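Local coordinates for antifreeze protein (Marinomonas primoryensis, PDB 3P4G) that binds ice, probably through waters anchored on its calcium-dependent, right-handed beta-helical surface, and so acts as a hyperactive antifreeze, at residues 64-77 / 89-101. Residues are numbered along the deposited sequence; the frame is centred on the assembly and turned at random.
Sequences NVEDVLVAANVAVL and AGDVLGKIDAGTG. With CA (calcium ion), chain H; CA (calcium ion), chain G.
Lys95 lies alongside residues 73-75, at the end of the type II turn from Ala71 to Val74, on the preceding coil of this right-handed, calcium-binding beta-helix. Its chain is fully extended, CG anti to the backbone N (chi1 175°), and runs over Ala75 CA and the Val74 carbonyl until NZ reaches Asn73 O at 2.9 Å. The ammonium sits above that carbonyl's plane, and a water that donates to Asn73 OD1 accepts a weak bond from NZ. With an alanine in place of Lys95, the Asn73 carbonyl would probably lose this donor and the outer side of the loop move more freely. Next along the chain, the coils join by parallel strand pairing: Leu77 N bonds Lys95 O at 3.1 Å and Asp97 N bonds Leu77 O at 2.9 Å, both nearly straight.

At the rung's other end, Val65 is held by both its backbone N and O: N donates to Asp91 O, and O accepts from Leu93 N at 2.7 Å. Just beyond, Asn64 OD1 accepts from Asp91 N at 2.8 Å, almost linearly. Where the coil bends, Gly94 CA packs 3.7 Å from Val76 CG2 and against Glu66 O; a CB on it would collide with both.

Inside, Leu77 CB meets Ile96 CG1, Leu86 touching both side chains. Past the strand, Ala98 O and Thr100 O bind one calcium with Gly80, Gly82, Asp84 and Asp103; Gly99 O and Gly101 O bind the next, which Asp103 also serves. Asp97 forms an Asx turn, Gly99 N approaching its OD1 at 2.8 Å from above the carboxylate plane.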
ATOM      1  N   ASN A  64       3.582   5.470 -26.021  1.00 14.29           N
ATOM      2  CA  ASN A  64       3.522   4.286 -25.151  1.00 13.51           C
ATOM      3  C   ASN A  64       4.844   3.543 -25.158  1.00 12.61           C
ATOM      4  O   ASN A  64       5.560   3.552 -26.171  1.00 14.10           O
ATOM      5  CB  ASN A  64       2.446   3.308 -25.670  1.00 13.73           C
ATOM      6  CG  ASN A  64       1.093   3.944 -25.753  1.00 15.61           C
ATOM      7  OD1 ASN A  64       0.672   4.629 -24.822  1.00 14.33           O
ATOM      8  ND2 ASN A  64       0.371   3.693 -26.870  1.00 15.08           N
ATOM      9  N   VAL A  65       5.168   2.892 -24.050  1.00 11.66           N
ATOM     10  CA  VAL A  65       6.190   1.853 -24.074  1.00 11.77           C
ATOM     11  C   VAL A  65       5.450   0.574 -24.447  1.00 13.07           C
ATOM     12  O   VAL A  65       4.620   0.041 -23.660  1.00 12.08           O
ATOM     13  CB  VAL A  65       6.901   1.704 -22.705  1.00 11.59           C
ATOM     14  CG1 VAL A  65       7.925   0.537 -22.737  1.00 12.09           C
ATOM     15  CG2 VAL A  65       7.512   3.038 -22.321  1.00 12.39           C
ATOM     16  N   GLU A  66       5.754   0.076 -25.634  1.00 13.61           N
ATOM     17  CA  GLU A  66       4.991  -1.041 -26.180  1.00 14.39           C
ATOM     18  C   GLU A  66       5.437  -2.416 -25.632  1.00 14.98           C
ATOM     19  O   GLU A  66       6.526  -2.560 -25.061  1.00 13.49           O
ATOM     20  CB  GLU A  66       5.028  -1.003 -27.694  1.00 15.92           C
ATOM     21  CG  GLU A  66       4.248   0.190 -28.279  1.00 16.05           C
ATOM     22  CD  GLU A  66       4.275   0.219 -29.791  1.00 20.83           C
ATOM     23  OE1 GLU A  66       4.946  -0.630 -30.431  1.00 21.09           O
ATOM     24  OE2 GLU A  66       3.596   1.093 -30.348  1.00 21.00           O
ATOM     25  N   ASP A  67       4.559  -3.413 -25.804  1.00 15.63           N
ATOM     26  CA  ASP A  67       4.828  -4.808 -25.468  1.00 16.28           C
ATOM     27  C   ASP A  67       5.813  -5.437 -26.472  1.00 17.33           C
ATOM     28  O   ASP A  67       5.446  -6.316 -27.263  1.00 17.56           O
ATOM     29  CB  ASP A  67       3.500  -5.578 -25.486  1.00 17.84           C
ATOM     30  CG  ASP A  67       3.584  -6.961 -24.836  1.00 21.30           C
ATOM     31  OD1 ASP A  67       4.648  -7.362 -24.322  1.00 20.37           O
ATOM     32  OD2 ASP A  67       2.545  -7.657 -24.863  1.00 25.02           O
ATOM     33  N   VAL A  68       7.061  -4.962 -26.440  1.00 16.39           N
ATOM     34  CA  VAL A  68       8.138  -5.471 -27.294  1.00 16.84           C
ATOM     35  C   VAL A  68       8.500  -6.909 -26.909  1.00 18.33           C
ATOM     36  O   VAL A  68       8.683  -7.192 -25.744  1.00 17.28           O
ATOM     37  CB  VAL A  68       9.381  -4.542 -27.163  1.00 17.07           C
ATOM     38  CG1 VAL A  68      10.534  -5.022 -28.047  1.00 17.68           C
ATOM     39  CG2 VAL A  68       8.958  -3.108 -27.540  1.00 16.47           C
ATOM     40  N   LEU A  69       8.581  -7.805 -27.895  1.00 19.24           N
ATOM     41  CA  LEU A  69       8.917  -9.192 -27.610  1.00 21.36           C
ATOM     42  C   LEU A  69      10.320  -9.279 -27.024  1.00 20.56           C
ATOM     43  O   LEU A  69      11.286  -8.943 -27.701  1.00 21.84           O
ATOM     44  CB  LEU A  69       8.796 -10.069 -28.870  1.00 22.36           C
ATOM     45  CG  LEU A  69       9.141 -11.545 -28.594  1.00 24.46           C
ATOM     46  CD1 LEU A  69       8.112 -12.181 -27.628  1.00 29.16           C
ATOM     47  CD2 LEU A  69       9.237 -12.299 -29.913  1.00 28.25           C
ATOM     48  N   VAL A  70      10.401  -9.694 -25.758  1.00 20.60           N
ATOM     49  CA  VAL A  70      11.669  -9.996 -25.067  1.00 18.68           C
ATOM     50  C   VAL A  70      11.515 -11.294 -24.266  1.00 20.01           C
ATOM     51  O   VAL A  70      10.383 -11.779 -24.062  1.00 18.96           O
ATOM     52  CB  VAL A  70      12.162  -8.832 -24.175  1.00 19.07           C
ATOM     53  CG1 VAL A  70      12.451  -7.606 -25.040  1.00 17.39           C
ATOM     54  CG2 VAL A  70      11.134  -8.482 -23.069  1.00 14.28           C
ATOM     55  N   ALA A  71      12.637 -11.911 -23.875  1.00 17.90           N
ATOM     56  CA  ALA A  71      12.567 -13.118 -23.041  1.00 18.17           C
ATOM     57  C   ALA A  71      11.862 -12.818 -21.706  1.00 16.33           C
ATOM     58  O   ALA A  71      11.699 -11.670 -21.312  1.00 16.06           O
ATOM     59  CB  ALA A  71      13.974 -13.670 -22.787  1.00 17.04           C
ATOM     60  N   ALA A  72      11.456 -13.852 -20.998  1.00 17.68           N
ATOM     61  CA  ALA A  72      10.778 -13.685 -19.740  1.00 16.31           C
ATOM     62  C   ALA A  72      11.592 -12.797 -18.799  1.00 16.33           C
ATOM     63  O   ALA A  72      12.787 -12.974 -18.700  1.00 15.81           O
ATOM     64  CB  ALA A  72      10.538 -15.036 -19.129  1.00 17.86           C
ATOM     65  N   ASN A  73      10.943 -11.815 -18.162  1.00 14.48           N
ATOM     66  CA  ASN A  73      11.518 -10.919 -17.143  1.00 15.66           C
ATOM     67  C   ASN A  73      12.567  -9.944 -17.637  1.00 14.09           C
ATOM     68  O   ASN A  73      13.219  -9.250 -16.808  1.00 14.69           O
ATOM     69  CB  ASN A  73      11.994 -11.636 -15.874  1.00 15.17           C
ATOM     70  CG  ASN A  73      10.951 -12.559 -15.325  1.00 19.13           C
ATOM     71  OD1 ASN A  73       9.861 -12.131 -15.038  1.00 20.47           O
ATOM     72  ND2 ASN A  73      11.259 -13.880 -15.268  1.00 20.03           N
ATOM     73  N   VAL A  74      12.719  -9.875 -18.956  1.00 12.81           N
ATOM     74  CA  VAL A  74      13.640  -8.900 -19.565  1.00 13.47           C
ATOM     75  C   VAL A  74      12.980  -7.519 -19.683  1.00 12.93           C
ATOM     76  O   VAL A  74      11.802  -7.429 -20.006  1.00 13.41           O
ATOM     77  CB  VAL A  74      14.181  -9.370 -20.926  1.00 15.02           C
ATOM     78  CG1 VAL A  74      15.016  -8.283 -21.597  1.00 16.04           C
ATOM     79  CG2 VAL A  74      15.024 -10.652 -20.725  1.00 15.54           C
ATOM     80  N   ALA A  75      13.733  -6.443 -19.428  1.00 11.74           N
ATOM     81  CA  ALA A  75      13.145  -5.099 -19.497  1.00 11.54           C
ATOM     82  C   ALA A  75      13.075  -4.667 -20.956  1.00 11.84           C
ATOM     83  O   ALA A  75      14.019  -4.908 -21.715  1.00 11.91           O
ATOM     84  CB  ALA A  75      14.039  -4.074 -18.699  1.00 12.27           C
ATOM     85  N   VAL A  76      11.981  -4.029 -21.353  1.00 10.89           N
ATOM     86  CA  VAL A  76      11.919  -3.324 -22.624  1.00 12.58           C
ATOM     87  C   VAL A  76      12.674  -1.987 -22.513  1.00 12.88           C
ATOM     88  O   VAL A  76      13.490  -1.637 -23.405  1.00 14.38           O
ATOM     89  CB  VAL A  76      10.457  -3.106 -23.048  1.00 12.17           C
ATOM     90  CG1 VAL A  76      10.374  -2.247 -24.304  1.00 14.14           C
ATOM     91  CG2 VAL A  76       9.781  -4.515 -23.271  1.00 11.94           C
ATOM     92  N   LEU A  77      12.445  -1.289 -21.411  1.00 10.84           N
ATOM     93  CA  LEU A  77      13.071   0.005 -21.195  1.00 10.89           C
ATOM     94  C   LEU A  77      13.932  -0.131 -19.930  1.00  9.68           C
ATOM     95  O   LEU A  77      13.403  -0.450 -18.868  1.00  9.23           O
ATOM     96  CB  LEU A  77      11.969   1.056 -21.041  1.00 11.95           C
ATOM     97  CG  LEU A  77      12.323   2.456 -20.603  1.00 16.34           C
ATOM     98  CD1 LEU A  77      13.549   3.036 -21.194  1.00 20.61           C
ATOM     99  CD2 LEU A  77      11.107   3.330 -20.983  1.00 19.00           C
ATOM    100  N   ALA A  89       4.222   9.743 -21.216  1.00 10.77           N
ATOM    101  CA  ALA A  89       2.892  10.362 -21.224  1.00 11.28           C
ATOM    102  C   ALA A  89       1.764   9.361 -21.483  1.00 11.91           C
ATOM    103  O   ALA A  89       0.629   9.613 -21.111  1.00 13.30           O
ATOM    104  CB  ALA A  89       2.841  11.469 -22.288  1.00 12.40           C
ATOM    105  N   GLY A  90       2.092   8.252 -22.167  1.00 11.57           N
ATOM    106  CA  GLY A  90       1.126   7.215 -22.507  1.00 11.79           C
ATOM    107  C   GLY A  90       1.115   6.086 -21.509  1.00 11.77           C
ATOM    108  O   GLY A  90       1.358   6.295 -20.307  1.00 11.55           O
ATOM    109  N   ASP A  91       0.881   4.874 -22.037  1.00 11.80           N
ATOM    110  CA  ASP A  91       0.761   3.670 -21.216  1.00 11.00           C
ATOM    111  C   ASP A  91       2.073   2.897 -21.296  1.00 11.08           C
ATOM    112  O   ASP A  91       2.869   3.080 -22.215  1.00 11.71           O
ATOM    113  CB  ASP A  91      -0.372   2.770 -21.746  1.00 11.31           C
ATOM    114  CG  ASP A  91      -1.743   3.436 -21.650  1.00 13.15           C
ATOM    115  OD1 ASP A  91      -1.958   4.265 -20.745  1.00 12.51           O
ATOM    116  OD2 ASP A  91      -2.641   3.102 -22.462  1.00 17.03           O
ATOM    117  N   VAL A  92       2.247   2.007 -20.342  1.00 10.63           N
ATOM    118  CA  VAL A  92       3.428   1.156 -20.286  1.00 10.14           C
ATOM    119  C   VAL A  92       2.935  -0.266 -20.401  1.00 11.51           C
ATOM    120  O   VAL A  92       2.210  -0.763 -19.501  1.00 12.05           O
ATOM    121  CB  VAL A  92       4.224   1.354 -18.991  1.00 10.07           C
ATOM    122  CG1 VAL A  92       5.332   0.298 -18.891  1.00 11.40           C
ATOM    123  CG2 VAL A  92       4.839   2.737 -18.963  1.00 10.13           C
ATOM    124  N   LEU A  93       3.316  -0.897 -21.518  1.00 11.82           N
ATOM    125  CA  LEU A  93       2.909  -2.286 -21.831  1.00 12.96           C
ATOM    126  C   LEU A  93       4.107  -3.239 -21.966  1.00 12.92           C
ATOM    127  O   LEU A  93       3.928  -4.432 -22.258  1.00 13.61           O
ATOM    128  CB  LEU A  93       2.085  -2.359 -23.111  1.00 13.68           C
ATOM    129  CG  LEU A  93       0.852  -1.455 -23.137  1.00 13.59           C
ATOM    130  CD1 LEU A  93       1.171  -0.101 -23.736  1.00 17.42           C
ATOM    131  CD2 LEU A  93      -0.203  -2.189 -24.044  1.00 16.87           C
ATOM    132  N   GLY A  94       5.311  -2.693 -21.786  1.00 12.55           N
ATOM    133  CA  GLY A  94       6.558  -3.475 -21.758  1.00 12.14           C
ATOM    134  C   GLY A  94       7.331  -3.106 -20.491  1.00 11.59           C
ATOM    135  O   GLY A  94       7.222  -1.962 -19.980  1.00 12.21           O
ATOM    136  N   LYS A  95       8.090  -4.076 -19.965  1.00 11.17           N
ATOM    137  CA  LYS A  95       8.695  -3.938 -18.647  1.00  8.83           C
ATOM    138  C   LYS A  95       9.671  -2.759 -18.543  1.00  9.77           C
ATOM    139  O   LYS A  95      10.481  -2.553 -19.424  1.00 11.26           O
ATOM    140  CB  LYS A  95       9.432  -5.231 -18.255  1.00  9.66           C
ATOM    141  CG  LYS A  95      10.202  -5.106 -16.910  1.00  7.75           C
ATOM    142  CD  LYS A  95      10.819  -6.471 -16.495  1.00  9.68           C
ATOM    143  CE  LYS A  95      11.564  -6.269 -15.185  1.00 13.28           C
ATOM    144  NZ  LYS A  95      12.083  -7.573 -14.696  1.00 16.12           N
ATOM    145  N   ILE A  96       9.602  -2.034 -17.436  1.00  9.26           N
ATOM    146  CA  ILE A  96      10.579  -0.961 -17.125  1.00  8.64           C
ATOM    147  C   ILE A  96      11.466  -1.439 -15.984  1.00 10.07           C
ATOM    148  O   ILE A  96      10.984  -1.981 -14.973  1.00  9.51           O
ATOM    149  CB  ILE A  96       9.886   0.342 -16.711  1.00  8.46           C
ATOM    150  CG1 ILE A  96       9.117   0.958 -17.917  1.00  8.78           C
ATOM    151  CG2 ILE A  96      10.920   1.402 -16.163  1.00  7.75           C
ATOM    152  CD1 ILE A  96       8.204   2.112 -17.470  1.00 13.05           C
ATOM    153  N   ASP A  97      12.774  -1.247 -16.153  1.00  9.54           N
ATOM    154  CA  ASP A  97      13.692  -1.461 -15.035  1.00  8.50           C
ATOM    155  C   ASP A  97      14.468  -0.139 -14.882  1.00  9.48           C
ATOM    156  O   ASP A  97      15.129   0.314 -15.834  1.00  8.76           O
ATOM    157  CB  ASP A  97      14.645  -2.585 -15.398  1.00  8.70           C
ATOM    158  CG  ASP A  97      15.753  -2.810 -14.348  1.00 11.50           C
ATOM    159  OD1 ASP A  97      15.682  -2.283 -13.201  1.00  9.97           O
ATOM    160  OD2 ASP A  97      16.694  -3.595 -14.701  1.00 16.54           O
ATOM    161  N   ALA A  98      14.334   0.479 -13.720  1.00  7.89           N
ATOM    162  CA  ALA A  98      15.076   1.716 -13.434  1.00  9.14           C
ATOM    163  C   ALA A  98      16.519   1.415 -12.969  1.00  8.89           C
ATOM    164  O   ALA A  98      17.369   2.309 -12.953  1.00  9.03           O
ATOM    165  CB  ALA A  98      14.315   2.582 -12.395  1.00  7.73           C
ATOM    166  N   GLY A  99      16.817   0.168 -12.677  1.00  8.80           N
ATOM    167  CA  GLY A  99      18.137  -0.252 -12.219  1.00  9.13           C
ATOM    168  C   GLY A  99      18.590   0.276 -10.870  1.00  9.32           C
ATOM    169  O   GLY A  99      17.820   0.856 -10.064  1.00  7.93           O
ATOM    170  N   THR A 100      19.853   0.059 -10.612  1.00  9.36           N
ATOM    171  CA  THR A 100      20.478   0.677  -9.447  1.00  9.55           C
ATOM    172  C   THR A 100      20.412   2.218  -9.559  1.00  9.15           C
ATOM    173  O   THR A 100      20.118   2.777 -10.631  1.00  8.64           O
ATOM    174  CB  THR A 100      21.935   0.220  -9.255  1.00  9.30           C
ATOM    175  OG1 THR A 100      22.766   0.763 -10.297  1.00  9.30           O
ATOM    176  CG2 THR A 100      22.064  -1.311  -9.266  1.00 10.33           C
ATOM    177  N   GLY A 101      20.627   2.895  -8.435  1.00  8.86           N
ATOM    178  CA  GLY A 101      20.590   4.356  -8.418  1.00  9.99           C
ATOM    179  C   GLY A 101      19.255   4.861  -7.862  1.00  8.47           C
ATOM    180  O   GLY A 101      18.275   4.118  -7.779  1.00  7.76           O
TER
HETATM  181 CA    CA H 404      16.789   2.415  -8.529  1.00  3.86          CA
HETATM  182 CA    CA G 403      19.135   3.786 -12.457  1.00  3.40          CA
HETATM  183  O   HOH W   1       9.248  -9.316 -14.688  1.00 14.43           O